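Local atomic coordinates of kinectin 1 (Kinesin receptor) (Legionella pneumophila, PDB entry 4MU6), a protein that is a Legionella pneumophila effector (LegC3) of unknown molecular function, represented here by its largely helical, elongated N-terminal coiled-coil domain. Residues L54-L68 / S236-C248. Numbering follows the deposited sequence.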
ATOM      1  N   LEU A  54      17.703 -17.857  -7.097  1.00 35.07           N
ATOM      2  CA  LEU A  54      17.253 -16.521  -7.473  1.00 38.62           C
ATOM      3  C   LEU A  54      15.813 -16.549  -7.959  1.00 39.06           C
ATOM      4  O   LEU A  54      15.023 -15.643  -7.623  1.00 27.40           O
ATOM      5  CB  LEU A  54      18.159 -15.926  -8.547  1.00 37.31           C
ATOM      6  CG  LEU A  54      19.556 -15.594  -8.043  1.00 38.38           C
ATOM      7  CD1 LEU A  54      20.450 -15.320  -9.223  1.00 44.84           C
ATOM      8  CD2 LEU A  54      19.513 -14.398  -7.088  1.00 38.48           C
ATOM      9  N   LYS A  55      15.485 -17.575  -8.750  1.00 31.44           N
ATOM     10  CA  LYS A  55      14.121 -17.760  -9.228  1.00 32.65           C
ATOM     11  C   LYS A  55      13.174 -17.978  -8.066  1.00 36.76           C
ATOM     12  O   LYS A  55      12.077 -17.421  -8.046  1.00 41.63           O
ATOM     13  CB  LYS A  55      14.010 -18.922 -10.195  1.00 31.02           C
ATOM     14  CG  LYS A  55      14.500 -18.641 -11.615  1.00 46.09           C
ATOM     15  CD  LYS A  55      14.584 -19.946 -12.429  1.00 54.15           C
ATOM     16  CE  LYS A  55      15.065 -19.724 -13.869  1.00 58.80           C
ATOM     17  NZ  LYS A  55      16.530 -19.483 -14.003  1.00 61.58           N
ATOM     18  N   SER A  56      13.604 -18.793  -7.108  1.00 39.34           N
ATOM     19  CA  SER A  56      12.846 -19.036  -5.881  1.00 40.78           C
ATOM     20  C   SER A  56      12.637 -17.753  -5.063  1.00 41.01           C
ATOM     21  O   SER A  56      11.542 -17.499  -4.550  1.00 33.86           O
ATOM     22  CB  SER A  56      13.566 -20.077  -5.020  1.00 38.95           C
ATOM     23  OG  SER A  56      13.489 -21.357  -5.614  1.00 37.11           O
ATOM     24  N   ARG A  57      13.705 -16.970  -4.928  1.00 38.48           N
ATOM     25  CA  ARG A  57      13.632 -15.706  -4.227  1.00 33.57           C
ATOM     26  C   ARG A  57      12.655 -14.795  -4.947  1.00 40.11           C
ATOM     27  O   ARG A  57      11.813 -14.148  -4.324  1.00 33.71           O
ATOM     28  CB  ARG A  57      14.990 -15.014  -4.188  1.00 31.81           C
ATOM     29  CG  ARG A  57      14.923 -13.641  -3.485  1.00 38.32           C
ATOM     30  CD  ARG A  57      16.042 -12.759  -3.973  1.00 43.09           C
ATOM     31  NE  ARG A  57      15.896 -12.517  -5.406  1.00 42.14           N
ATOM     32  CZ  ARG A  57      16.847 -12.023  -6.191  1.00 40.03           C
ATOM     33  NH1 ARG A  57      18.041 -11.735  -5.695  1.00 45.53           N
ATOM     34  NH2 ARG A  57      16.597 -11.826  -7.480  1.00 40.05           N
ATOM     35  N   ASP A  58      12.765 -14.754  -6.271  1.00 41.19           N
ATOM     36  CA  ASP A  58      11.882 -13.901  -7.055  1.00 40.20           C
ATOM     37  C   ASP A  58      10.429 -14.308  -6.855  1.00 37.94           C
ATOM     38  O   ASP A  58       9.553 -13.447  -6.726  1.00 41.56           O
ATOM     39  CB  ASP A  58      12.276 -13.905  -8.532  1.00 36.12           C
ATOM     40  CG  ASP A  58      13.480 -13.029  -8.800  1.00 45.41           C
ATOM     41  OD1 ASP A  58      14.062 -12.513  -7.814  1.00 42.98           O
ATOM     42  OD2 ASP A  58      13.839 -12.847  -9.984  1.00 55.97           O
ATOM     43  N   SER A  59      10.181 -15.613  -6.789  1.00 32.96           N
ATOM     44  CA  SER A  59       8.818 -16.100  -6.587  1.00 39.29           C
ATOM     45  C   SER A  59       8.259 -15.698  -5.210  1.00 34.81           C
ATOM     46  O   SER A  59       7.110 -15.251  -5.095  1.00 37.41           O
ATOM     47  CB  SER A  59       8.728 -17.614  -6.776  1.00 33.01           C
ATOM     48  OG  SER A  59       7.418 -18.057  -6.429  1.00 40.83           O
ATOM     49  N   ASP A  60       9.078 -15.856  -4.176  1.00 31.51           N
ATOM     50  CA  ASP A  60       8.704 -15.439  -2.829  1.00 26.97           C
ATOM     51  C   ASP A  60       8.377 -13.941  -2.791  1.00 29.70           C
ATOM     52  O   ASP A  60       7.346 -13.548  -2.264  1.00 34.57           O
ATOM     53  CB  ASP A  60       9.817 -15.773  -1.834  1.00 27.38           C
ATOM     54  CG  ASP A  60      10.006 -17.280  -1.649  1.00 38.63           C
ATOM     55  OD1 ASP A  60       9.242 -18.074  -2.252  1.00 46.24           O
ATOM     56  OD2 ASP A  60      10.913 -17.670  -0.882  1.00 41.13           O
ATOM     57  N   LYS A  61       9.239 -13.125  -3.389  1.00 30.19           N
ATOM     58  CA  LYS A  61       9.079 -11.681  -3.370  1.00 34.41           C
ATOM     59  C   LYS A  61       7.794 -11.264  -4.053  1.00 42.98           C
ATOM     60  O   LYS A  61       7.098 -10.348  -3.588  1.00 40.20           O
ATOM     61  CB  LYS A  61      10.266 -10.999  -4.047  1.00 41.32           C
ATOM     62  CG  LYS A  61      11.517 -10.962  -3.195  1.00 45.62           C
ATOM     63  CD  LYS A  61      12.715 -10.495  -3.992  1.00 45.48           C
ATOM     64  CE  LYS A  61      12.503  -9.102  -4.532  1.00 46.64           C
ATOM     65  NZ  LYS A  61      13.788  -8.585  -5.066  1.00 47.29           N
ATOM     66  N   THR A  62       7.485 -11.933  -5.162  1.00 43.67           N
ATOM     67  CA  THR A  62       6.268 -11.641  -5.901  1.00 40.02           C
ATOM     68  C   THR A  62       5.063 -11.983  -5.034  1.00 33.97           C
ATOM     69  O   THR A  62       4.121 -11.203  -4.945  1.00 33.92           O
ATOM     70  CB  THR A  62       6.196 -12.401  -7.265  1.00 28.32           C
ATOM     71  OG1 THR A  62       7.256 -11.961  -8.123  1.00 34.38           O
ATOM     72  CG2 THR A  62       4.882 -12.137  -7.945  1.00 23.80           C
ATOM     73  N   GLU A  63       5.108 -13.142  -4.380  1.00 29.87           N
ATOM     74  CA  GLU A  63       3.979 -13.596  -3.570  1.00 35.75           C
ATOM     75  C   GLU A  63       3.644 -12.690  -2.360  1.00 39.37           C
ATOM     76  O   GLU A  63       2.471 -12.394  -2.102  1.00 39.23           O
ATOM     77  CB  GLU A  63       4.205 -15.028  -3.091  1.00 35.56           C
ATOM     78  CG  GLU A  63       3.089 -15.551  -2.201  1.00 47.77           C
ATOM     79  CD  GLU A  63       1.746 -15.618  -2.909  1.00 62.02           C
ATOM     80  OE1 GLU A  63       1.721 -15.841  -4.148  1.00 66.38           O
ATOM     81  OE2 GLU A  63       0.714 -15.454  -2.218  1.00 63.80           O
ATOM     82  N   VAL A  64       4.655 -12.267  -1.609  1.00 30.04           N
ATOM     83  CA  VAL A  64       4.367 -11.497  -0.394  1.00 32.55           C
ATOM     84  C   VAL A  64       3.930 -10.090  -0.786  1.00 35.70           C
ATOM     85  O   VAL A  64       3.022  -9.521  -0.180  1.00 37.46           O
ATOM     86  CB  VAL A  64       5.547 -11.473   0.605  1.00 31.48           C
ATOM     87  CG1 VAL A  64       6.794 -10.785   0.001  1.00 22.75           C
ATOM     88  CG2 VAL A  64       5.123 -10.826   1.928  1.00 30.39           C
ATOM     89  N   LYS A  65       4.548  -9.553  -1.830  1.00 33.02           N
ATOM     90  CA  LYS A  65       4.112  -8.271  -2.374  1.00 36.22           C
ATOM     91  C   LYS A  65       2.626  -8.299  -2.708  1.00 39.55           C
ATOM     92  O   LYS A  65       1.906  -7.339  -2.419  1.00 40.19           O
ATOM     93  CB  LYS A  65       4.937  -7.883  -3.606  1.00 37.34           C
ATOM     94  CG  LYS A  65       4.371  -6.676  -4.379  1.00 39.49           C
ATOM     95  CD  LYS A  65       5.418  -6.019  -5.263  1.00 43.92           C
ATOM     96  CE  LYS A  65       5.310  -6.485  -6.700  1.00 50.65           C
ATOM     97  NZ  LYS A  65       4.088  -5.949  -7.356  1.00 61.51           N
ATOM     98  N   LYS A  66       2.166  -9.394  -3.317  1.00 35.55           N
ATOM     99  CA  LYS A  66       0.751  -9.519  -3.651  1.00 36.68           C
ATOM    100  C   LYS A  66      -0.129  -9.535  -2.413  1.00 29.05           C
ATOM    101  O   LYS A  66      -1.145  -8.837  -2.365  1.00 31.46           O
ATOM    102  CB  LYS A  66       0.472 -10.752  -4.519  1.00 34.99           C
ATOM    103  CG  LYS A  66       0.744 -10.515  -6.002  1.00 47.05           C
ATOM    104  CD  LYS A  66       0.391 -11.746  -6.829  1.00 58.06           C
ATOM    105  CE  LYS A  66       1.079 -11.718  -8.192  1.00 64.41           C
ATOM    106  NZ  LYS A  66       1.286 -13.091  -8.756  1.00 60.81           N
ATOM    107  N   ASN A  67       0.256 -10.334  -1.422  1.00 27.87           N
ATOM    108  CA  ASN A  67      -0.430 -10.313  -0.129  1.00 31.09           C
ATOM    109  C   ASN A  67      -0.556  -8.900   0.510  1.00 34.41           C
ATOM    110  O   ASN A  67      -1.632  -8.514   0.989  1.00 30.75           O
ATOM    111  CB  ASN A  67       0.250 -11.283   0.846  1.00 25.86           C
ATOM    112  CG  ASN A  67       0.254 -12.698   0.341  1.00 39.28           C
ATOM    113  OD1 ASN A  67      -0.607 -13.093  -0.442  1.00 44.44           O
ATOM    114  ND2 ASN A  67       1.237 -13.476   0.779  1.00 36.37           N
ATOM    115  N   LEU A  68       0.544  -8.144   0.514  1.00 29.71           N
ATOM    116  CA  LEU A  68       0.575  -6.811   1.136  1.00 28.84           C
ATOM    117  C   LEU A  68      -0.202  -5.801   0.291  1.00 35.50           C
ATOM    118  O   LEU A  68      -0.908  -4.942   0.833  1.00 30.06           O
ATOM    119  CB  LEU A  68       2.014  -6.319   1.279  1.00 29.26           C
ATOM    120  CG  LEU A  68       2.977  -7.063   2.197  1.00 32.67           C
ATOM    121  CD1 LEU A  68       4.412  -6.608   1.928  1.00 33.23           C
ATOM    122  CD2 LEU A  68       2.608  -6.850   3.639  1.00 33.17           C
ATOM    123  N   SER A 236       6.253  -1.999   4.291  1.00 35.67           N
ATOM    124  CA  SER A 236       6.034  -3.416   4.497  1.00 37.83           C
ATOM    125  C   SER A 236       6.680  -4.222   3.373  1.00 37.90           C
ATOM    126  O   SER A 236       7.220  -5.291   3.614  1.00 34.64           O
ATOM    127  CB  SER A 236       4.538  -3.727   4.604  1.00 37.06           C
ATOM    128  OG  SER A 236       3.860  -3.359   3.416  1.00 44.35           O
ATOM    129  N   ILE A 237       6.646  -3.697   2.150  1.00 31.65           N
ATOM    130  CA  ILE A 237       7.256  -4.404   1.037  1.00 32.78           C
ATOM    131  C   ILE A 237       8.762  -4.315   1.116  1.00 31.76           C
ATOM    132  O   ILE A 237       9.451  -5.310   0.912  1.00 34.13           O
ATOM    133  CB  ILE A 237       6.786  -3.880  -0.322  1.00 34.73           C
ATOM    134  CG1 ILE A 237       5.335  -4.293  -0.566  1.00 33.61           C
ATOM    135  CG2 ILE A 237       7.684  -4.410  -1.431  1.00 32.28           C
ATOM    136  CD1 ILE A 237       4.830  -3.931  -1.942  1.00 40.30           C
ATOM    137  N   GLN A 238       9.274  -3.129   1.428  1.00 34.52           N
ATOM    138  CA  GLN A 238      10.720  -2.945   1.557  1.00 38.35           C
ATOM    139  C   GLN A 238      11.333  -3.873   2.606  1.00 39.82           C
ATOM    140  O   GLN A 238      12.396  -4.459   2.379  1.00 33.45           O
ATOM    141  CB  GLN A 238      11.051  -1.501   1.904  1.00 47.13           C
ATOM    142  CG  GLN A 238      12.453  -1.290   2.465  1.00 59.01           C
ATOM    143  CD  GLN A 238      12.642   0.114   3.040  1.00 74.63           C
ATOM    144  OE1 GLN A 238      13.550   0.850   2.638  1.00 77.74           O
ATOM    145  NE2 GLN A 238      11.780   0.487   3.990  1.00 75.92           N
ATOM    146  N   LYS A 239      10.673  -3.998   3.753  1.00 29.64           N
ATOM    147  CA  LYS A 239      11.171  -4.882   4.805  1.00 34.31           C
ATOM    148  C   LYS A 239      11.210  -6.343   4.334  1.00 35.44           C
ATOM    149  O   LYS A 239      12.195  -7.044   4.546  1.00 33.61           O
ATOM    150  CB  LYS A 239      10.322  -4.754   6.071  1.00 25.78           C
ATOM    151  CG  LYS A 239      10.497  -3.431   6.785  1.00 38.44           C
ATOM    152  CD  LYS A 239      11.920  -3.293   7.299  1.00 46.44           C
ATOM    153  CE  LYS A 239      12.042  -2.112   8.241  1.00 48.09           C
ATOM    154  NZ  LYS A 239      13.367  -2.031   8.899  1.00 53.31           N
ATOM    155  N   GLN A 240      10.131  -6.783   3.696  1.00 37.43           N
ATOM    156  CA  GLN A 240      10.016  -8.158   3.214  1.00 38.04           C
ATOM    157  C   GLN A 240      11.017  -8.463   2.098  1.00 42.43           C
ATOM    158  O   GLN A 240      11.624  -9.534   2.071  1.00 32.78           O
ATOM    159  CB  GLN A 240       8.579  -8.452   2.762  1.00 38.67           C
ATOM    160  CG  GLN A 240       7.573  -8.573   3.921  1.00 34.36           C
ATOM    161  CD  GLN A 240       7.765  -9.846   4.722  1.00 34.99           C
ATOM    162  OE1 GLN A 240       8.156 -10.873   4.167  1.00 34.78           O
ATOM    163  NE2 GLN A 240       7.498  -9.790   6.032  1.00 33.00           N
ATOM    164  N   HIS A 241      11.207  -7.523   1.182  1.00 44.07           N
ATOM    165  CA  HIS A 241      12.124  -7.773   0.075  1.00 43.03           C
ATOM    166  C   HIS A 241      13.580  -7.814   0.528  1.00 42.66           C
ATOM    167  O   HIS A 241      14.346  -8.678   0.077  1.00 37.19           O
ATOM    168  CB  HIS A 241      11.916  -6.779  -1.076  1.00 36.53           C
ATOM    169  CG  HIS A 241      10.711  -7.079  -1.917  1.00 39.58           C
ATOM    170  ND1 HIS A 241      10.436  -6.414  -3.095  1.00 40.59           N
ATOM    171  CD2 HIS A 241       9.701  -7.965  -1.745  1.00 35.06           C
ATOM    172  CE1 HIS A 241       9.311  -6.875  -3.608  1.00 40.13           C
ATOM    173  NE2 HIS A 241       8.844  -7.816  -2.807  1.00 42.50           N
ATOM    174  N   HIS A 242      13.960  -6.895   1.414  1.00 41.66           N
ATOM    175  CA  HIS A 242      15.311  -6.904   1.979  1.00 40.22           C
ATOM    176  C   HIS A 242      15.571  -8.222   2.689  1.00 35.74           C
ATOM    177  O   HIS A 242      16.632  -8.817   2.532  1.00 34.70           O
ATOM    178  CB  HIS A 242      15.531  -5.751   2.961  1.00 42.42           C
ATOM    179  CG  HIS A 242      15.731  -4.421   2.300  1.00 65.71           C
ATOM    180  ND1 HIS A 242      16.439  -4.270   1.126  1.00 74.53           N
ATOM    181  CD2 HIS A 242      15.305  -3.181   2.643  1.00 73.35           C
ATOM    182  CE1 HIS A 242      16.444  -2.995   0.777  1.00 74.63           C
ATOM    183  NE2 HIS A 242      15.762  -2.313   1.681  1.00 75.50           N
ATOM    184  N   ALA A 243      14.595  -8.665   3.472  1.00 31.23           N
ATOM    185  CA  ALA A 243      14.723  -9.915   4.205  1.00 37.35           C
ATOM    186  C   ALA A 243      14.923 -11.115   3.264  1.00 35.27           C
ATOM    187  O   ALA A 243      15.837 -11.902   3.463  1.00 32.34           O
ATOM    188  CB  ALA A 243      13.532 -10.131   5.113  1.00 39.58           C
ATOM    189  N   LEU A 244      14.078 -11.241   2.241  1.00 29.84           N
ATOM    190  CA  LEU A 244      14.181 -12.349   1.296  1.00 32.65           C
ATOM    191  C   LEU A 244      15.480 -12.273   0.480  1.00 36.59           C
ATOM    192  O   LEU A 244      16.096 -13.302   0.182  1.00 35.91           O
ATOM    193  CB  LEU A 244      12.961 -12.391   0.365  1.00 28.31           C
ATOM    194  CG  LEU A 244      11.614 -12.720   1.023  1.00 33.68           C
ATOM    195  CD1 LEU A 244      10.472 -12.421   0.076  1.00 27.00           C
ATOM    196  CD2 LEU A 244      11.553 -14.178   1.501  1.00 34.88           C
ATOM    197  N   GLU A 245      15.893 -11.057   0.126  1.00 31.96           N
ATOM    198  CA  GLU A 245      17.173 -10.859  -0.552  1.00 37.66           C
ATOM    199  C   GLU A 245      18.335 -11.404   0.300  1.00 41.53           C
ATOM    200  O   GLU A 245      19.212 -12.113  -0.205  1.00 38.56           O
ATOM    201  CB  GLU A 245      17.399  -9.379  -0.868  1.00 41.32           C
ATOM    202  CG  GLU A 245      16.573  -8.827  -2.011  1.00 55.51           C
ATOM    203  CD  GLU A 245      17.214  -9.079  -3.352  1.00 76.56           C
ATOM    204  OE1 GLU A 245      18.462  -9.165  -3.406  1.00 82.00           O
ATOM    205  OE2 GLU A 245      16.470  -9.195  -4.352  1.00 84.92           O
ATOM    206  N   LYS A 246      18.338 -11.067   1.586  1.00 42.50           N
ATOM    207  CA  LYS A 246      19.374 -11.564   2.488  1.00 46.56           C
ATOM    208  C   LYS A 246      19.329 -13.076   2.575  1.00 37.92           C
ATOM    209  O   LYS A 246      20.363 -13.726   2.487  1.00 39.38           O
ATOM    210  CB  LYS A 246      19.234 -10.973   3.899  1.00 47.01           C
ATOM    211  CG  LYS A 246      19.493  -9.481   3.982  1.00 60.54           C
ATOM    212  CD  LYS A 246      20.969  -9.142   3.850  1.00 66.74           C
ATOM    213  CE  LYS A 246      21.198  -7.649   4.071  1.00 64.11           C
ATOM    214  NZ  LYS A 246      20.608  -7.190   5.362  1.00 64.19           N
ATOM    215  N   LYS A 247      18.126 -13.615   2.770  1.00 32.70           N
ATOM    216  CA  LYS A 247      17.924 -15.052   2.929  1.00 34.19           C
ATOM    217  C   LYS A 247      18.471 -15.819   1.723  1.00 37.98           C
ATOM    218  O   LYS A 247      19.069 -16.905   1.852  1.00 33.96           O
ATOM    219  CB  LYS A 247      16.433 -15.345   3.119  1.00 34.03           C
ATOM    220  CG  LYS A 247      16.131 -16.799   3.403  1.00 41.43           C
ATOM    221  CD  LYS A 247      14.662 -16.997   3.700  1.00 48.55           C
ATOM    222  CE  LYS A 247      14.401 -18.383   4.257  1.00 53.24           C
ATOM    223  NZ  LYS A 247      15.121 -18.655   5.545  1.00 59.43           N
ATOM    224  N   CYS A 248      18.268 -15.233   0.551  1.00 37.82           N
ATOM    225  CA  CYS A 248      18.770 -15.784  -0.695  1.00 34.93           C
ATOM    226  C   CYS A 248      20.297 -15.717  -0.756  1.00 36.27           C
ATOM    227  O   CYS A 248      20.945 -16.678  -1.183  1.00 33.34           O
ATOM    228  CB  CYS A 248      18.173 -15.026  -1.880  1.00 31.37           C
ATOM    229  SG  CYS A 248      18.681 -15.668  -3.484  1.00 37.41           S
TER
HETATM  230  O   HOH W   1      19.681 -12.270  -3.191  1.00 50.06           O
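An antiparallel helix pair in the LegC3 N-terminal coiled-coil domain brings R57, K61, V64 and L68 of 54-68 against I237, H241, L244, E245 and C248 of 236-248, the axes 9.8 Å apart and 163° from parallel. H241 is gripped by K61 in two ways. H241 NE2 donates to K61 O at 3.2 Å, bent (146°) and well above the carbonyl plane, while K65 N, the ordinary helix donor, reaches the same oxygen from the opposite face. K61 CE lies over one face of the H241 imidazole, 3.8 Å from the ring centroid in a CH-pi contact, and I237 CG2 covers the other, a sandwich that, with the bond to K61 O, should restrict rotation of the ring. Lysine suits this place because its methylenes pack while its amine travels on: the bend at chi3 (60°) carries K61 NZ to E245 OE2, a 2.8 Å salt bridge that uses the anti lone pair. E245 OE2 also sits over a face of the R57 guanidinium, 3.3 Å from R57 NH1, where no N-H points at it and the attraction is of charge alone. R57 spends NE and NH2 instead on D58 OD1, in the guanidinium plane, and a water links NH1 to E245 O. The aliphatic part of R57 rests on C248, R57 CD lying 3.7 Å from C248 CB. Beside these polar groups, V64 CG1 and L244 CD1 meet tip to tip at 4.0 Å; farther along, the side chains of L68 and I237 run past each other in opposite directions, with L68 CD1 3.5 Å from I237 CG1, branched aliphatic chains filling the gap between helices. The pair joins helix 43-105 to helix 227-273 in the elongated helical domain, and the N-terminal segment lies beside it, with D60 accepting hydrogen bonds from the backbone N of F4 and L5.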